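Local structure of short chain dehydrogenase/reductase (Acinetobacter baumannii, 4IUY) at residues F47-A52 with N73-Q78; I54-R59 with V77-F82; D134-A139 with A180-L185; I160-S165 with I201-I206. The protein probably catalyses NAD(P)-dependent oxidation or reduction, as other Rossmann-fold short-chain dehydrogenases/reductases do. All coordinates share one frame; numbering follows the deposited sequence.

Interaction 1 (F47-A52 with N73-Q78)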
loop_
_atom_site.group_PDB
_atom_site.type_symbol
_atom_site.label_atom_id
_atom_site.label_comp_id
_atom_site.label_asym_id
_atom_site.label_seq_id
_atom_site.Cartn_x
_atom_site.Cartn_y
_atom_site.Cartn_z
ATOM N N PHE D 47 -27.118 6.946 14.075
ATOM C CA PHE D 47 -27.950 5.790 13.717
ATOM C C PHE D 47 -29.382 5.902 14.295
ATOM O O PHE D 47 -30.348 5.530 13.635
ATOM C CB PHE D 47 -27.258 4.464 14.084
ATOM C CG PHE D 47 -26.184 4.052 13.086
ATOM C CD1 PHE D 47 -26.509 3.293 11.973
ATOM C CD2 PHE D 47 -24.872 4.486 13.229
ATOM C CE1 PHE D 47 -25.545 2.939 11.041
ATOM C CE2 PHE D 47 -23.897 4.138 12.298
ATOM C CZ PHE D 47 -24.234 3.367 11.196
ATOM N N ALA D 48 -29.514 6.473 15.487
ATOM C CA ALA D 48 -30.838 6.694 16.082
ATOM C C ALA D 48 -31.658 7.665 15.230
ATOM O O ALA D 48 -32.822 7.425 14.955
ATOM C CB ALA D 48 -30.707 7.228 17.512
ATOM N N LYS D 49 -31.019 8.741 14.778
ATOM C CA LYS D 49 -31.677 9.704 13.908
ATOM C C LYS D 49 -32.144 9.029 12.617
ATOM O O LYS D 49 -33.191 9.372 12.080
ATOM C CB LYS D 49 -30.712 10.845 13.618
ATOM C CG LYS D 49 -31.309 12.175 13.222
ATOM C CD LYS D 49 -30.210 12.999 12.592
ATOM C CE LYS D 49 -28.916 12.886 13.434
ATOM N NZ LYS D 49 -27.691 13.351 12.716
ATOM N N GLU D 50 -31.390 8.037 12.152
ATOM C CA GLU D 50 -31.768 7.292 10.951
ATOM C C GLU D 50 -32.753 6.140 11.256
ATOM O O GLU D 50 -32.962 5.259 10.419
ATOM C CB GLU D 50 -30.525 6.765 10.211
ATOM C CG GLU D 50 -29.656 7.877 9.631
ATOM C CD GLU D 50 -30.449 8.752 8.681
ATOM O OE1 GLU D 50 -31.147 8.186 7.815
ATOM O OE2 GLU D 50 -30.427 9.997 8.838
ATOM N N GLY D 51 -33.323 6.137 12.467
ATOM C CA GLY D 51 -34.367 5.184 12.834
ATOM C C GLY D 51 -33.874 3.813 13.272
ATOM O O GLY D 51 -34.645 2.875 13.340
ATOM N N ALA D 52 -32.586 3.690 13.565
ATOM C CA ALA D 52 -32.011 2.419 14.006
ATOM C C ALA D 52 -32.006 2.321 15.531
ATOM O O ALA D 52 -31.861 3.330 16.233
ATOM C CB ALA D 52 -30.573 2.250 13.457
ATOM N N ASN D 73 -35.976 9.997 23.978
ATOM C CA ASN D 73 -36.891 11.130 23.897
ATOM C C ASN D 73 -37.024 11.739 22.510
ATOM O O ASN D 73 -38.122 12.060 22.069
ATOM C CB ASN D 73 -36.469 12.206 24.901
ATOM C CG ASN D 73 -37.433 13.377 24.954
ATOM O OD1 ASN D 73 -37.299 14.334 24.184
ATOM N ND2 ASN D 73 -38.423 13.305 25.857
ATOM N N GLU D 74 -35.889 11.933 21.846
ATOM C CA GLU D 74 -35.850 12.623 20.559
ATOM C C GLU D 74 -36.125 11.757 19.337
ATOM O O GLU D 74 -36.728 12.229 18.386
ATOM C CB GLU D 74 -34.525 13.355 20.411
ATOM C CG GLU D 74 -34.512 14.642 21.228
ATOM C CD GLU D 74 -33.282 15.483 20.965
ATOM O OE1 GLU D 74 -32.514 15.138 20.033
ATOM O OE2 GLU D 74 -33.059 16.453 21.724
ATOM N N TYR D 75 -35.678 10.504 19.353
ATOM C CA TYR D 75 -35.781 9.651 18.168
ATOM C C TYR D 75 -36.718 8.473 18.325
ATOM O O TYR D 75 -37.100 7.864 17.336
ATOM C CB TYR D 75 -34.410 9.171 17.705
ATOM C CG TYR D 75 -33.454 10.307 17.552
ATOM C CD1 TYR D 75 -33.671 11.284 16.591
ATOM C CD2 TYR D 75 -32.321 10.400 18.355
ATOM C CE1 TYR D 75 -32.789 12.350 16.445
ATOM C CE2 TYR D 75 -31.439 11.455 18.225
ATOM C CZ TYR D 75 -31.673 12.432 17.265
ATOM O OH TYR D 75 -30.779 13.482 17.128
ATOM N N GLY D 76 -37.080 8.159 19.569
ATOM C CA GLY D 76 -38.015 7.093 19.874
ATOM C C GLY D 76 -37.574 5.686 19.491
ATOM O O GLY D 76 -38.411 4.817 19.277
ATOM N N VAL D 77 -36.266 5.454 19.406
ATOM C CA VAL D 77 -35.730 4.117 19.135
ATOM C C VAL D 77 -35.414 3.334 20.428
ATOM O O VAL D 77 -35.337 3.907 21.508
ATOM C CB VAL D 77 -34.454 4.218 18.256
ATOM C CG1 VAL D 77 -34.769 4.981 16.992
ATOM C CG2 VAL D 77 -33.337 4.909 19.014
ATOM N N GLN D 78 -35.218 2.025 20.311
ATOM C CA GLN D 78 -34.768 1.206 21.437
ATOM C C GLN D 78 -33.317 1.525 21.814
ATOM O O GLN D 78 -32.458 1.708 20.925
ATOM C CB GLN D 78 -34.889 -0.279 21.088
ATOM C CG GLN D 78 -36.318 -0.714 20.833
ATOM C CD GLN D 78 -37.191 -0.379 22.021
ATOM O OE1 GLN D 78 -38.044 0.522 21.946
ATOM N NE2 GLN D 78 -36.974 -1.084 23.140
HETATM O O HOH W 1 -35.709 8.027 14.327
#
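Lys49 lays the root of its side chain over one face of the Tyr75 ring. Its CB stands 4.2 Å from the Tyr75 ring centroid and 27° off the ring normal, a CH-pi contact, and Lys49 CG comes to 3.6 Å from Tyr75 CE1. Chi1 of Lys49 (-156°) swings CG opposite the backbone N, where the chain runs beside the tyrosine in the same direction before a bend at chi3 leads its end away. Glu74 CB lies over the other face, giving the ring aliphatic neighbours from both segments. The phenol OH is held by a hydrogen bond to Glu45, one turn before Lys49 in helix 38-49. Ala48 CB meets two residues at once, Tyr75 CD2 obliquely at 3.7 Å and Val77 CG2 at 3.8 Å. Val77 also sets its branch point on a backbone oxygen: CB is 3.4 Å from Ala52 O, with both methyls close to the same atom. No direct hydrogen bond crosses; one water donates to Ala48 O (3.0 Å) and weakly to Tyr75 O. Two helices on the same side of the Rossmann sheet thus meet at their C-terminal ends, with a glycine of positive phi just beyond each: Gly51 after Glu50, Gly76 directly. Gly51 is the C-prime residue of a Schellman motif, closed by Ala52 N to Phe47 O (2.9 Å) and Gly51 N to Ala48 O (2.8 Å).

Interaction 2 (I54-R59 with V77-F82)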
loop_
_atom_site.group_PDB
_atom_site.type_symbol
_atom_site.label_atom_id
_atom_site.label_comp_id
_atom_site.label_asym_id
_atom_site.label_seq_id
_atom_site.Cartn_x
_atom_site.Cartn_y
_atom_site.Cartn_z
ATOM N N ILE D 54 -30.345 1.158 19.180
ATOM C CA ILE D 54 -28.998 1.442 19.653
ATOM C C ILE D 54 -28.584 0.557 20.833
ATOM O O ILE D 54 -29.295 0.470 21.828
ATOM C CB ILE D 54 -28.905 2.944 20.091
ATOM C CG1 ILE D 54 -29.183 3.854 18.900
ATOM C CG2 ILE D 54 -27.553 3.267 20.660
ATOM C CD1 ILE D 54 -28.231 3.592 17.738
ATOM N N VAL D 55 -27.450 -0.121 20.704
ATOM C CA VAL D 55 -26.818 -0.769 21.859
ATOM C C VAL D 55 -25.461 -0.119 22.139
ATOM O O VAL D 55 -24.536 -0.183 21.322
ATOM C CB VAL D 55 -26.612 -2.279 21.660
ATOM C CG1 VAL D 55 -26.013 -2.883 22.946
ATOM C CG2 VAL D 55 -27.928 -2.954 21.321
ATOM N N ILE D 56 -25.341 0.542 23.275
ATOM C CA ILE D 56 -24.106 1.255 23.565
ATOM C C ILE D 56 -23.428 0.692 24.792
ATOM O O ILE D 56 -24.086 0.309 25.775
ATOM C CB ILE D 56 -24.356 2.754 23.757
ATOM C CG1 ILE D 56 -25.610 2.995 24.592
ATOM C CG2 ILE D 56 -24.520 3.437 22.402
ATOM C CD1 ILE D 56 -25.847 4.436 24.889
ATOM N N CYS D 57 -22.108 0.576 24.729
ATOM C CA CYS D 57 -21.389 0.225 25.943
ATOM C C CYS D 57 -20.105 0.995 26.165
ATOM O O CYS D 57 -19.542 1.573 25.235
ATOM C CB CYS D 57 -21.200 -1.293 26.080
ATOM S SG CYS D 57 -20.840 -2.213 24.631
ATOM N N ALA D 58 -19.713 1.064 27.436
ATOM C CA ALA D 58 -18.495 1.739 27.871
ATOM C C ALA D 58 -18.151 1.198 29.264
ATOM O O ALA D 58 -18.948 0.459 29.845
ATOM C CB ALA D 58 -18.720 3.248 27.914
ATOM N N ARG D 59 -16.984 1.561 29.804
ATOM C CA ARG D 59 -16.581 1.056 31.123
ATOM C C ARG D 59 -17.496 1.586 32.212
ATOM O O ARG D 59 -17.948 0.831 33.079
ATOM C CB ARG D 59 -15.134 1.430 31.452
ATOM C CG ARG D 59 -14.500 0.557 32.546
ATOM C CD ARG D 59 -13.157 1.103 33.040
ATOM N NE ARG D 59 -12.541 2.032 32.094
ATOM C CZ ARG D 59 -11.805 1.672 31.045
ATOM N NH1 ARG D 59 -11.589 0.385 30.789
ATOM N NH2 ARG D 59 -11.293 2.600 30.243
ATOM N N VAL D 77 -36.266 5.454 19.406
ATOM C CA VAL D 77 -35.730 4.117 19.135
ATOM C C VAL D 77 -35.414 3.334 20.428
ATOM O O VAL D 77 -35.337 3.907 21.508
ATOM C CB VAL D 77 -34.454 4.218 18.256
ATOM C CG1 VAL D 77 -34.769 4.981 16.992
ATOM C CG2 VAL D 77 -33.337 4.909 19.014
ATOM N N GLN D 78 -35.218 2.025 20.311
ATOM C CA GLN D 78 -34.768 1.206 21.437
ATOM C C GLN D 78 -33.317 1.525 21.814
ATOM O O GLN D 78 -32.458 1.708 20.925
ATOM C CB GLN D 78 -34.889 -0.279 21.088
ATOM C CG GLN D 78 -36.318 -0.714 20.833
ATOM C CD GLN D 78 -37.191 -0.379 22.021
ATOM O OE1 GLN D 78 -38.044 0.522 21.946
ATOM N NE2 GLN D 78 -36.974 -1.084 23.140
ATOM N N VAL D 79 -33.041 1.643 23.115
ATOM C CA VAL D 79 -31.656 1.820 23.578
ATOM C C VAL D 79 -31.331 0.844 24.709
ATOM O O VAL D 79 -32.028 0.781 25.702
ATOM C CB VAL D 79 -31.373 3.247 24.099
ATOM C CG1 VAL D 79 -29.915 3.394 24.438
ATOM C CG2 VAL D 79 -31.746 4.275 23.078
ATOM N N TYR D 80 -30.256 0.091 24.551
ATOM C CA TYR D 80 -29.781 -0.781 25.610
ATOM C C TYR D 80 -28.390 -0.283 26.007
ATOM O O TYR D 80 -27.591 0.051 25.155
ATOM C CB TYR D 80 -29.713 -2.221 25.127
ATOM C CG TYR D 80 -31.056 -2.820 24.776
ATOM C CD1 TYR D 80 -31.777 -3.555 25.716
ATOM C CD2 TYR D 80 -31.615 -2.646 23.496
ATOM C CE1 TYR D 80 -33.018 -4.111 25.404
ATOM C CE2 TYR D 80 -32.869 -3.197 23.172
ATOM C CZ TYR D 80 -33.563 -3.938 24.131
ATOM O OH TYR D 80 -34.804 -4.501 23.832
ATOM N N THR D 81 -28.148 -0.119 27.300
ATOM C CA THR D 81 -26.822 0.261 27.764
ATOM C C THR D 81 -26.175 -0.888 28.552
ATOM O O THR D 81 -26.855 -1.665 29.194
ATOM C CB THR D 81 -26.862 1.538 28.596
ATOM O OG1 THR D 81 -27.621 1.312 29.789
ATOM C CG2 THR D 81 -27.483 2.659 27.790
ATOM N N PHE D 82 -24.862 -1.015 28.437
ATOM C CA PHE D 82 -24.103 -2.018 29.166
ATOM C C PHE D 82 -22.773 -1.463 29.663
ATOM O O PHE D 82 -21.974 -0.924 28.892
ATOM C CB PHE D 82 -23.823 -3.231 28.283
ATOM C CG PHE D 82 -25.044 -4.018 27.920
ATOM C CD1 PHE D 82 -25.615 -4.901 28.842
ATOM C CD2 PHE D 82 -25.624 -3.891 26.661
ATOM C CE1 PHE D 82 -26.749 -5.653 28.511
ATOM C CE2 PHE D 82 -26.755 -4.642 26.318
ATOM C CZ PHE D 82 -27.322 -5.524 27.253
#
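Phe82 touches two residues of the neighbouring strand on one face of the sheet, Cys57 with its CB and Val55 with its ring edge. Starting at the backbone, Phe82 CB rests 3.9 Å from Cys57 CB. Chi1 of -67° then turns the ring away from Cys57 and back along the neighbouring strand. There CD2 and CE2 share one methyl: Val55 CG1 lies in the ring plane, at the edge, 3.9 Å from Phe82 CD2. Met95 and Leu99 of helix 89-101 also pack on Phe82. On the reverse face Ile56 and Thr81 lie side by side, Ile56 CG1 being 3.7 Å from Thr81 CG2; Ile56 CD1 touches that methyl too and reaches Val79 CG1 at 4.2 Å. Leu67 and Ile71 of helix 65-75 lie against this face. Between the faces the backbones are zipped in parallel register, from Ile54 N to Gln78 O (2.8 Å), through Tyr80 N to Ile54 O and Ile56 N to Tyr80 O, to Phe82 N and Ile56 O at 3.1 Å. A weak bond from Ala58 N to Phe82 O closes the series. Strands 53-58 and 79-83, linked through helix 65-75, form a beta-alpha-beta crossover at one edge of the Rossmann fold.

Interaction 3 (D134-A139 with A180-L185)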
loop_
_atom_site.group_PDB
_atom_site.type_symbol
_atom_site.label_atom_id
_atom_site.label_comp_id
_atom_site.label_asym_id
_atom_site.label_seq_id
_atom_site.Cartn_x
_atom_site.Cartn_y
_atom_site.Cartn_z
ATOM N N ASP D 134 -4.094 -3.960 23.581
ATOM C CA ASP D 134 -5.259 -4.786 23.944
ATOM C C ASP D 134 -6.570 -4.087 23.676
ATOM O O ASP D 134 -7.501 -4.702 23.163
ATOM C CB ASP D 134 -5.222 -5.242 25.404
ATOM C CG ASP D 134 -4.106 -6.216 25.664
ATOM O OD1 ASP D 134 -3.437 -6.612 24.683
ATOM O OD2 ASP D 134 -3.902 -6.581 26.834
ATOM N N THR D 135 -6.631 -2.805 24.018
ATOM C CA THR D 135 -7.800 -1.986 23.756
ATOM C C THR D 135 -8.013 -1.719 22.256
ATOM O O THR D 135 -9.136 -1.806 21.764
ATOM C CB THR D 135 -7.707 -0.631 24.477
ATOM O OG1 THR D 135 -7.787 -0.834 25.893
ATOM C CG2 THR D 135 -8.846 0.303 24.027
ATOM N N ASN D 136 -6.938 -1.411 21.530
ATOM C CA ASN D 136 -7.083 -1.006 20.129
ATOM C C ASN D 136 -7.194 -2.142 19.142
ATOM O O ASN D 136 -7.776 -1.967 18.064
ATOM C CB ASN D 136 -5.944 -0.074 19.691
ATOM C CG ASN D 136 -5.980 1.281 20.384
ATOM O OD1 ASN D 136 -7.019 1.726 20.829
ATOM N ND2 ASN D 136 -4.837 1.937 20.477
ATOM N N LEU D 137 -6.670 -3.309 19.512
ATOM C CA LEU D 137 -6.570 -4.427 18.566
ATOM C C LEU D 137 -7.176 -5.723 19.132
ATOM O O LEU D 137 -8.022 -6.357 18.502
ATOM C CB LEU D 137 -5.122 -4.659 18.151
ATOM C CG LEU D 137 -4.814 -5.877 17.276
ATOM C CD1 LEU D 137 -5.586 -5.857 15.933
ATOM C CD2 LEU D 137 -3.323 -5.982 17.029
ATOM N N LYS D 138 -6.761 -6.114 20.329
ATOM C CA LYS D 138 -7.288 -7.366 20.877
ATOM C C LYS D 138 -8.784 -7.315 21.179
ATOM O O LYS D 138 -9.502 -8.261 20.878
ATOM C CB LYS D 138 -6.531 -7.800 22.111
ATOM C CG LYS D 138 -6.925 -9.180 22.600
ATOM C CD LYS D 138 -6.071 -9.558 23.784
ATOM C CE LYS D 138 -6.554 -10.864 24.415
ATOM N NZ LYS D 138 -5.834 -11.136 25.706
ATOM N N ALA D 139 -9.250 -6.234 21.794
ATOM C CA ALA D 139 -10.670 -6.126 22.120
ATOM C C ALA D 139 -11.614 -6.146 20.914
ATOM O O ALA D 139 -12.591 -6.898 20.922
ATOM C CB ALA D 139 -10.945 -4.935 23.029
ATOM N N ALA D 180 1.168 0.767 15.774
ATOM C CA ALA D 180 1.283 -0.679 15.582
ATOM C C ALA D 180 -0.105 -1.354 15.662
ATOM O O ALA D 180 -0.444 -2.211 14.837
ATOM C CB ALA D 180 2.258 -1.287 16.588
ATOM N N SER D 181 -0.902 -0.954 16.657
ATOM C CA SER D 181 -2.192 -1.579 16.894
ATOM C C SER D 181 -3.172 -1.274 15.760
ATOM O O SER D 181 -3.902 -2.168 15.301
ATOM C CB SER D 181 -2.744 -1.170 18.272
ATOM O OG SER D 181 -3.063 0.215 18.320
ATOM N N LYS D 182 -3.166 -0.028 15.289
ATOM C CA LYS D 182 -4.043 0.366 14.183
ATOM C C LYS D 182 -3.709 -0.338 12.853
ATOM O O LYS D 182 -4.614 -0.768 12.134
ATOM C CB LYS D 182 -4.026 1.885 13.987
ATOM C CG LYS D 182 -4.687 2.658 15.125
ATOM C CD LYS D 182 -6.096 2.198 15.426
ATOM C CE LYS D 182 -6.780 3.128 16.420
ATOM N NZ LYS D 182 -8.273 2.863 16.564
ATOM N N ALA D 183 -2.424 -0.449 12.522
ATOM C CA ALA D 183 -2.025 -1.233 11.347
ATOM C C ALA D 183 -2.441 -2.695 11.545
ATOM O O ALA D 183 -2.840 -3.373 10.595
ATOM C CB ALA D 183 -0.523 -1.160 11.113
ATOM N N GLY D 184 -2.303 -3.192 12.769
ATOM C CA GLY D 184 -2.746 -4.544 13.057
ATOM C C GLY D 184 -4.236 -4.713 12.793
ATOM O O GLY D 184 -4.660 -5.709 12.219
ATOM N N LEU D 185 -5.031 -3.755 13.267
ATOM C CA LEU D 185 -6.471 -3.806 13.101
ATOM C C LEU D 185 -6.855 -3.668 11.628
ATOM O O LEU D 185 -7.744 -4.385 11.139
ATOM C CB LEU D 185 -7.150 -2.732 13.943
ATOM C CG LEU D 185 -8.677 -2.695 13.908
ATOM C CD1 LEU D 185 -9.281 -4.015 14.326
ATOM C CD2 LEU D 185 -9.247 -1.519 14.722
HETATM O O HOH W 2 -9.155 0.411 17.632
#
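Asn136 and Ser181 make the direct polar contact between the two helices. Asn136 ND2 donates to Ser181 OG over 3.3 Å at a bent 145°, the oxygen lying close to the amide plane, while Asn136 CB presses on the same hydroxyl from 3.2 Å. Both groups have stronger partners nearby: ND2 bonds to Val115 O, and Ser181 OG to Tyr178 O one turn earlier.

A second polar link runs through water, which stands 2.8 Å from Asn136 O and 2.8 Å from Lys182 NZ. Helix 126-153 widens into a pi-type turn at 134-138, Ala139 N bonding Asp134 O at 2.7 Å, which probably helps leave Asn136 O to the water. Lys182 NZ also bonds Thr164 O.

The apolar part belongs to Leu137. Its extended chi1 of 174° carries CD1 over to the other helix, 3.4 Å from Leu185 N and 3.6 Å from Gly184 C, lying against bare glycine backbone. The same methyl touches Leu185 CB at 4.0 Å, and Leu185 CD2 touches Asn136 O.

The helix segments run nearly parallel, their axes 19° apart in direction. Their outer side joins a second subunit, where Lys138 makes a salt bridge to Asp130 of that subunit and Leu137 packs on its Trp129. Asn136, Ser165, Tyr178 and Lys182 are consistent with the Asn-Ser-Tyr-Lys tetrad of classical short-chain dehydrogenases, and the water between Asn136 O and Lys182 NZ with its proton relay.

Interaction 4 (I160-S165 with I201-I206); sequences IINITS and INVNAI
Ile160 N bonds to Asn202 O and so begins the parallel pairing of strands 159-163 and 202-208, joined through helix 176-196 in a beta-alpha-beta unit of the Rossmann fold. The tight part is the far end of the backbone seam: Asn162 N reaches Asn204 O at 2.8 Å, in the carbonyl plane, and Ile206 N reaches Asn162 O at 2.9 Å. Ile206 packs against two residues of the neighbouring strand, its CD1 at 3.8 Å from Ile161 CG2, where the two side chains cross, and its CB against CD1 of Ile163, which runs alongside. Leu247 and Leu250 of helix 244-251 close over this face. The start of the strands is looser. Asn204 N lies 3.0 Å from Ile160 O, Ile160 CD1 meets Ile201 CG2 at 4.1 Å, and Ile160 CG2 meets Val203 CG1 at the same distance. Here a water is inserted, donating to Ile160 O and accepting from Asn204 ND2, which also bonds Ile258 O. Beyond the strand, Ser165 probably occupies the family's catalytic serine position, thirteen residues before Tyr178, which it touches. Just before it, Thr164 N, tilted 26° from the carbonyl plane, holds Ile206 O at 2.7 Å.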
loop_
_atom_site.group_PDB
_atom_site.type_symbol
_atom_site.label_atom_id
_atom_site.label_comp_id
_atom_site.label_asym_id
_atom_site.label_seq_id
_atom_site.Cartn_x
_atom_site.Cartn_y
_atom_site.Cartn_z
ATOM N N ILE D 160 -19.725 -5.514 10.120
ATOM C CA ILE D 160 -18.763 -5.059 11.097
ATOM C C ILE D 160 -17.991 -3.859 10.539
ATOM O O ILE D 160 -17.562 -3.876 9.385
ATOM C CB ILE D 160 -17.787 -6.167 11.454
ATOM C CG1 ILE D 160 -18.544 -7.352 12.060
ATOM C CG2 ILE D 160 -16.694 -5.618 12.396
ATOM C CD1 ILE D 160 -17.667 -8.557 12.351
ATOM N N ILE D 161 -17.863 -2.818 11.350
ATOM C CA ILE D 161 -17.112 -1.634 10.998
ATOM C C ILE D 161 -16.048 -1.389 12.083
ATOM O O ILE D 161 -16.387 -1.223 13.267
ATOM C CB ILE D 161 -18.023 -0.393 10.897
ATOM C CG1 ILE D 161 -19.193 -0.631 9.942
ATOM C CG2 ILE D 161 -17.236 0.848 10.514
ATOM C CD1 ILE D 161 -20.216 0.524 9.988
ATOM N N ASN D 162 -14.773 -1.409 11.687
ATOM C CA ASN D 162 -13.669 -1.100 12.594
ATOM C C ASN D 162 -13.237 0.334 12.452
ATOM O O ASN D 162 -12.891 0.790 11.367
ATOM C CB ASN D 162 -12.460 -2.028 12.335
ATOM C CG ASN D 162 -12.749 -3.493 12.711
ATOM O OD1 ASN D 162 -13.417 -3.754 13.714
ATOM N ND2 ASN D 162 -12.252 -4.443 11.912
ATOM N N ILE D 163 -13.263 1.077 13.543
ATOM C CA ILE D 163 -12.700 2.400 13.452
ATOM C C ILE D 163 -11.201 2.289 13.660
ATOM O O ILE D 163 -10.726 1.952 14.754
ATOM C CB ILE D 163 -13.301 3.378 14.451
ATOM C CG1 ILE D 163 -14.823 3.327 14.392
ATOM C CG2 ILE D 163 -12.780 4.775 14.149
ATOM C CD1 ILE D 163 -15.377 3.553 13.025
ATOM N N THR D 164 -10.447 2.526 12.592
ATOM C CA THR D 164 -8.999 2.526 12.740
ATOM C C THR D 164 -8.504 3.964 12.935
ATOM O O THR D 164 -8.809 4.586 13.941
ATOM C CB THR D 164 -8.300 1.773 11.568
ATOM O OG1 THR D 164 -8.561 2.403 10.302
ATOM C CG2 THR D 164 -8.790 0.319 11.550
ATOM N N SER D 165 -7.765 4.475 11.956
ATOM C CA SER D 165 -7.065 5.755 12.027
ATOM C C SER D 165 -6.176 5.829 10.791
ATOM O O SER D 165 -5.712 4.799 10.287
ATOM C CB SER D 165 -6.159 5.798 13.261
ATOM O OG SER D 165 -5.297 6.931 13.244
ATOM N N ILE D 201 -21.286 -12.001 6.239
ATOM C CA ILE D 201 -20.900 -10.870 7.051
ATOM C C ILE D 201 -19.768 -10.111 6.385
ATOM O O ILE D 201 -18.688 -10.668 6.208
ATOM C CB ILE D 201 -20.461 -11.328 8.430
ATOM C CG1 ILE D 201 -21.661 -11.929 9.170
ATOM C CG2 ILE D 201 -19.875 -10.172 9.236
ATOM C CD1 ILE D 201 -21.293 -12.675 10.427
ATOM N N ASN D 202 -20.001 -8.849 6.022
ATOM C CA ASN D 202 -18.911 -8.054 5.468
ATOM C C ASN D 202 -18.190 -7.234 6.573
ATOM O O ASN D 202 -18.803 -6.816 7.568
ATOM C CB ASN D 202 -19.368 -7.174 4.281
ATOM C CG ASN D 202 -20.421 -6.146 4.670
ATOM O OD1 ASN D 202 -21.119 -6.301 5.678
ATOM N ND2 ASN D 202 -20.550 -5.091 3.858
ATOM N N VAL D 203 -16.890 -7.020 6.388
ATOM C CA VAL D 203 -16.060 -6.411 7.412
ATOM C C VAL D 203 -15.225 -5.295 6.783
ATOM O O VAL D 203 -14.418 -5.534 5.878
ATOM C CB VAL D 203 -15.127 -7.449 8.072
ATOM C CG1 VAL D 203 -14.357 -6.813 9.226
ATOM C CG2 VAL D 203 -15.934 -8.693 8.573
ATOM N N ASN D 204 -15.429 -4.074 7.272
ATOM C CA ASN D 204 -14.757 -2.901 6.723
ATOM C C ASN D 204 -14.257 -1.950 7.800
ATOM O O ASN D 204 -14.626 -2.054 8.975
ATOM C CB ASN D 204 -15.682 -2.164 5.762
ATOM C CG ASN D 204 -16.001 -2.979 4.551
ATOM O OD1 ASN D 204 -15.162 -3.146 3.653
ATOM N ND2 ASN D 204 -17.192 -3.561 4.538
ATOM N N ALA D 205 -13.406 -1.019 7.392
ATOM C CA ALA D 205 -12.808 -0.083 8.325
ATOM C C ALA D 205 -13.014 1.357 7.900
ATOM O O ALA D 205 -13.098 1.662 6.722
ATOM C CB ALA D 205 -11.281 -0.386 8.483
ATOM N N ILE D 206 -13.073 2.242 8.881
ATOM C CA ILE D 206 -13.024 3.662 8.639
ATOM C C ILE D 206 -11.826 4.241 9.375
ATOM O O ILE D 206 -11.627 3.963 10.568
ATOM C CB ILE D 206 -14.299 4.348 9.129
ATOM C CG1 ILE D 206 -15.477 3.844 8.285
ATOM C CG2 ILE D 206 -14.131 5.877 9.029
ATOM C CD1 ILE D 206 -16.850 4.223 8.813
HETATM O O HOH W 3 -18.805 -3.150 6.885
#

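Interactions 1 and 2 are consecutive parts of one half of the Rossmann fold: they share Val77 and Gln78, their centres lie 12 Å apart, and Ile54 CD1 touches Ala48 N at 3.9 Å. Interactions 3 and 4 belong to the other half and interlock along the chain, with centres 13 Å apart. There Lys182 NZ stands 3.2 Å from Thr164 O, and Leu185 CD2 is 3.7 Å from Thr164 CG2. Interaction 3 brings Asn136 and Lys182, interaction 4 Ser165, to the presumed active site. Interactions 2 and 4 lie in the same sheet, centres 19 Å apart. Interaction 1 lies farthest from interaction 3, their centres 30 Å apart.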